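Local atomic coordinates of foldase protein PrsA (PDB entry 5TVL), a protein that probably catalyses peptidyl-prolyl cis-trans isomerisation and assists the folding of secreted proteins outside the cell membrane after their translocation. Residues Leu187-Val192 / Val211-Lys216; Ser193-Ala198 / Ser206-Val211. All coordinates share one frame; numbering follows the deposited sequence.

Contact 1: residues Leu187-Val192 / Val211-Lys216; sequences LDVDGV and VKLTKK
Leu213 is bonded through both flat peptide groups that flank it, to Gly191 by its N-H and to Asp190 by its carbonyl. The N-H reaches Gly191 O at 3.2 Å in the plane of that carbonyl, whereas Leu213 O takes the N-H of Asp190 at 2.9 Å from a donor tilted 32° out of the plane, with a more bent N-H...O. Lys216 NZ donates a hydrogen bond to a third carbonyl, Leu187 O, arriving nearly end-on at 3.2 Å; the lysine chain, extended up to chi3 (-68°), turns there to carry NZ to its acceptor.

The loop follows helix 178-186 of the parvulin-type PPIase domain and makes a type II turn from Asp188 to Gly191; this turn lies against strand 207-216, an inner strand of the domain's antiparallel sheet. The Leu213 side chain is directed toward the loop, its CD2 resting 3.5 Å from Asp188 O and its CB 4.1 Å from Leu187 CB; it also touches Val120 of the neighbouring strand 120-127. At the other end of the turn the bend of Lys212 at chi2 (79°) lays its methylenes along the loop, CD on Val192 CG2 and CE 3.8 Å from Asp190 CA. Val192 and Lys212 also form a single backbone bridge, supported by a CA-H...O contact of 3.4 Å from Val192 CA to Val211 O.

Contact 2: residues Ser193-Ala198 / Ser206-Val211; sequences SDVITA and SQYYIV
Ser193 meets Val211 through two bonds at the entrance to the beta hairpin of strands 196-198 and 207-216, the closing element of the parvulin fold. The Ser193 N-H points almost straight at Val211 O, and Ser193 OG accepts the Val211 N-H at 2.9 Å. With chi1 at 73°, OG lies between the backbone N and the carbonyl carbon, from where it also gives its own proton to Asp194 O; the hydroxyl thus takes the place of a backbone carbonyl as partner of the strand before regular pairing begins.

Asp194 turns away from Val211 and its neighbours, and its N-H is taken by Asn67 OD1 of the second subunit, which packs along Ser193-Thr197. Val195 CG1 lies at the edge of the Tyr208 ring, 3.9 Å from Tyr208 CD2, while Ala133 and Leu137 of helix 130-139 pack on the valine.

Ile196 and Tyr209 form an antiparallel hydrogen-bonded pair, with bonds from Ile196 N to Tyr209 O (2.9 Å) and from Tyr209 N back to Ile196 O (2.8 Å). The isoleucine side chain crosses Val211 at an angle, its CD1 packed on Val211 CG2, and helix 178-186 lies on both.

Thr197 faces the other side of the sheet in a non-hydrogen-bonded pair with Tyr208. The two side chains run alongside each other, with Thr197 CG2 3.5 Å from Tyr208 CE2. Ala198 exchanges both backbone bonds with Gln207 and returns to the Tyr209 side, where its CB lies in the plane of the Tyr209 ring, 4.0 Å from Tyr209 CE1 at the edge.

Chain order runs from helix 178-186 through the loop 187-192 into 193-198, then through a seven-residue connection to 206-211 and on to Lys216. Contact 2 closes the shorter loop, that of the hairpin, and is nested inside the longer one closed by contact 1. Both are built on strand 207-216, with Val211 common to them; contact 1 lies further along it, where a loop with a single bridge takes the place of the paired strand. Where they adjoin, Leu187 CD2 packs on Ser193 N and Val192 CG1 on Ile210 CG2. Contact 1 ties the exit of helix 178-186 to the sheet, and contact 2 adds strand 196-198, at one edge of the sheet within the chain.

Contact 1: residues Leu187-Val192 / Val211-Lys216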
# COMPACT_ATOMS: atom_id res chain seq x y z
N LEU A 187 8.53 -21.68 12.38
CA LEU A 187 8.50 -23.14 12.51
C LEU A 187 9.86 -23.78 12.22
O LEU A 187 10.70 -23.20 11.52
CB LEU A 187 7.47 -23.75 11.55
CG LEU A 187 6.01 -23.38 11.78
CD1 LEU A 187 5.16 -23.68 10.56
CD2 LEU A 187 5.46 -24.09 13.01
N ASP A 188 10.06 -24.97 12.78
CA ASP A 188 11.13 -25.88 12.32
C ASP A 188 10.56 -26.74 11.20
O ASP A 188 9.34 -26.73 10.95
CB ASP A 188 11.63 -26.76 13.46
CG ASP A 188 12.28 -25.96 14.59
OD1 ASP A 188 12.97 -24.96 14.32
OD2 ASP A 188 12.09 -26.35 15.76
N VAL A 189 11.43 -27.49 10.53
CA VAL A 189 11.02 -28.33 9.39
C VAL A 189 10.13 -29.47 9.90
O VAL A 189 10.38 -30.02 10.98
CB VAL A 189 12.24 -28.86 8.59
CG1 VAL A 189 11.81 -29.81 7.48
CG2 VAL A 189 13.04 -27.70 8.01
N ASP A 190 9.10 -29.80 9.12
CA ASP A 190 8.03 -30.74 9.51
C ASP A 190 7.25 -30.27 10.76
O ASP A 190 6.74 -31.10 11.51
CB ASP A 190 8.57 -32.17 9.69
CG ASP A 190 9.30 -32.69 8.46
OD1 ASP A 190 8.84 -32.43 7.32
OD2 ASP A 190 10.33 -33.38 8.63
N GLY A 191 7.15 -28.96 10.94
CA GLY A 191 6.46 -28.37 12.10
C GLY A 191 5.14 -27.76 11.67
O GLY A 191 5.05 -27.14 10.62
N VAL A 192 4.11 -27.94 12.50
CA VAL A 192 2.75 -27.50 12.20
C VAL A 192 2.38 -26.32 13.09
O VAL A 192 2.50 -26.40 14.32
CB VAL A 192 1.73 -28.65 12.41
CG1 VAL A 192 0.30 -28.16 12.17
CG2 VAL A 192 2.04 -29.82 11.49
N VAL A 211 -0.43 -23.93 8.74
CA VAL A 211 0.78 -24.04 7.93
C VAL A 211 1.62 -25.24 8.38
O VAL A 211 1.74 -25.51 9.57
CB VAL A 211 1.64 -22.76 8.02
CG1 VAL A 211 2.85 -22.83 7.08
CG2 VAL A 211 0.81 -21.53 7.69
N LYS A 212 2.20 -25.93 7.40
CA LYS A 212 3.12 -27.05 7.62
C LYS A 212 4.39 -26.75 6.83
O LYS A 212 4.37 -26.76 5.59
CB LYS A 212 2.47 -28.36 7.13
CG LYS A 212 3.36 -29.60 7.10
CD LYS A 212 3.53 -30.22 8.48
CE LYS A 212 4.47 -31.42 8.44
NZ LYS A 212 3.87 -32.60 7.76
N LEU A 213 5.50 -26.48 7.53
CA LEU A 213 6.78 -26.21 6.87
C LEU A 213 7.38 -27.52 6.33
O LEU A 213 7.52 -28.49 7.07
CB LEU A 213 7.76 -25.54 7.83
CG LEU A 213 9.01 -24.90 7.18
CD1 LEU A 213 8.65 -23.65 6.40
CD2 LEU A 213 10.05 -24.59 8.24
N THR A 214 7.72 -27.52 5.04
CA THR A 214 8.28 -28.68 4.35
C THR A 214 9.79 -28.51 4.11
O THR A 214 10.57 -29.40 4.42
CB THR A 214 7.56 -28.93 3.00
OG1 THR A 214 6.16 -29.11 3.22
CG2 THR A 214 8.11 -30.17 2.28
N LYS A 215 10.18 -27.36 3.54
CA LYS A 215 11.58 -27.07 3.22
C LYS A 215 11.92 -25.62 3.56
O LYS A 215 11.05 -24.74 3.50
CB LYS A 215 11.84 -27.35 1.73
CG LYS A 215 13.31 -27.55 1.35
CD LYS A 215 13.87 -28.86 1.90
CE LYS A 215 15.19 -29.23 1.25
NZ LYS A 215 15.03 -29.89 -0.08
N LYS A 216 13.18 -25.37 3.91
CA LYS A 216 13.68 -24.04 4.25
C LYS A 216 15.08 -23.86 3.68
O LYS A 216 15.97 -24.65 3.96
CB LYS A 216 13.72 -23.87 5.78
CG LYS A 216 14.05 -22.45 6.25
CD LYS A 216 14.39 -22.41 7.74
CE LYS A 216 13.19 -22.73 8.61
NZ LYS A 216 13.43 -22.41 10.05

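Contact 2: residues Ser193-Ala198 / Ser206-Val211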
# COMPACT_ATOMS: atom_id res chain seq x y z
N SER A 193 1.93 -25.23 12.47
CA SER A 193 1.48 -24.04 13.21
C SER A 193 0.11 -24.28 13.83
O SER A 193 -0.61 -25.20 13.44
CB SER A 193 1.42 -22.82 12.28
OG SER A 193 0.32 -22.88 11.38
N ASP A 194 -0.24 -23.43 14.79
CA ASP A 194 -1.62 -23.31 15.28
C ASP A 194 -2.43 -22.49 14.27
O ASP A 194 -1.90 -22.11 13.22
CB ASP A 194 -1.63 -22.67 16.67
CG ASP A 194 -0.93 -23.53 17.71
OD1 ASP A 194 -1.32 -24.70 17.89
OD2 ASP A 194 0.02 -23.02 18.35
N VAL A 195 -3.70 -22.20 14.58
CA VAL A 195 -4.55 -21.44 13.66
C VAL A 195 -4.05 -19.99 13.54
O VAL A 195 -3.87 -19.30 14.55
CB VAL A 195 -6.05 -21.45 14.07
CG1 VAL A 195 -6.89 -20.63 13.09
CG2 VAL A 195 -6.58 -22.88 14.13
N ILE A 196 -3.82 -19.57 12.30
CA ILE A 196 -3.48 -18.19 11.95
C ILE A 196 -4.76 -17.57 11.43
O ILE A 196 -5.53 -18.25 10.75
CB ILE A 196 -2.38 -18.14 10.86
CG1 ILE A 196 -1.11 -18.84 11.34
CG2 ILE A 196 -2.07 -16.70 10.46
CD1 ILE A 196 -0.32 -19.50 10.23
N THR A 197 -4.98 -16.29 11.73
CA THR A 197 -6.23 -15.61 11.41
C THR A 197 -5.98 -14.33 10.61
O THR A 197 -5.29 -13.43 11.08
CB THR A 197 -7.02 -15.27 12.69
OG1 THR A 197 -7.12 -16.44 13.51
CG2 THR A 197 -8.43 -14.77 12.36
N ALA A 198 -6.53 -14.29 9.39
CA ALA A 198 -6.69 -13.04 8.64
C ALA A 198 -8.05 -12.49 9.02
O ALA A 198 -9.08 -13.03 8.62
CB ALA A 198 -6.61 -13.30 7.14
N SER A 206 -13.21 -13.09 7.13
CA SER A 206 -12.13 -13.63 7.95
C SER A 206 -11.74 -15.05 7.52
O SER A 206 -12.60 -15.92 7.41
CB SER A 206 -12.49 -13.60 9.44
OG SER A 206 -13.58 -14.45 9.73
N GLN A 207 -10.45 -15.25 7.28
CA GLN A 207 -9.90 -16.54 6.85
C GLN A 207 -9.01 -17.10 7.96
O GLN A 207 -8.46 -16.35 8.76
CB GLN A 207 -9.10 -16.41 5.55
CG GLN A 207 -9.87 -15.88 4.34
CD GLN A 207 -10.84 -16.89 3.73
OE1 GLN A 207 -11.75 -17.38 4.39
NE2 GLN A 207 -10.64 -17.18 2.44
N TYR A 208 -8.89 -18.43 7.98
CA TYR A 208 -8.11 -19.13 9.00
C TYR A 208 -7.17 -20.10 8.31
O TYR A 208 -7.59 -20.86 7.43
CB TYR A 208 -9.05 -19.86 9.98
CG TYR A 208 -10.06 -18.92 10.62
CD1 TYR A 208 -11.27 -18.64 9.98
CD2 TYR A 208 -9.78 -18.29 11.83
CE1 TYR A 208 -12.18 -17.77 10.55
CE2 TYR A 208 -10.70 -17.42 12.41
CZ TYR A 208 -11.89 -17.16 11.76
OH TYR A 208 -12.81 -16.30 12.31
N TYR A 209 -5.89 -20.07 8.70
CA TYR A 209 -4.84 -20.83 8.03
C TYR A 209 -4.14 -21.79 9.00
O TYR A 209 -4.01 -21.50 10.19
CB TYR A 209 -3.80 -19.88 7.44
CG TYR A 209 -4.33 -18.93 6.40
CD1 TYR A 209 -4.94 -17.73 6.78
CD2 TYR A 209 -4.20 -19.19 5.04
CE1 TYR A 209 -5.42 -16.84 5.83
CE2 TYR A 209 -4.68 -18.30 4.08
CZ TYR A 209 -5.29 -17.13 4.49
OH TYR A 209 -5.77 -16.24 3.56
N ILE A 210 -3.71 -22.93 8.47
CA ILE A 210 -2.83 -23.86 9.18
C ILE A 210 -1.66 -24.12 8.25
O ILE A 210 -1.87 -24.48 7.09
CB ILE A 210 -3.54 -25.19 9.54
CG1 ILE A 210 -4.80 -24.92 10.38
CG2 ILE A 210 -2.61 -26.12 10.30
CD1 ILE A 210 -5.74 -26.11 10.49
N VAL A 211 -0.43 -23.93 8.74
CA VAL A 211 0.78 -24.04 7.93
C VAL A 211 1.62 -25.24 8.38
O VAL A 211 1.74 -25.51 9.57
CB VAL A 211 1.64 -22.76 8.02
CG1 VAL A 211 2.85 -22.83 7.08
CG2 VAL A 211 0.81 -21.53 7.69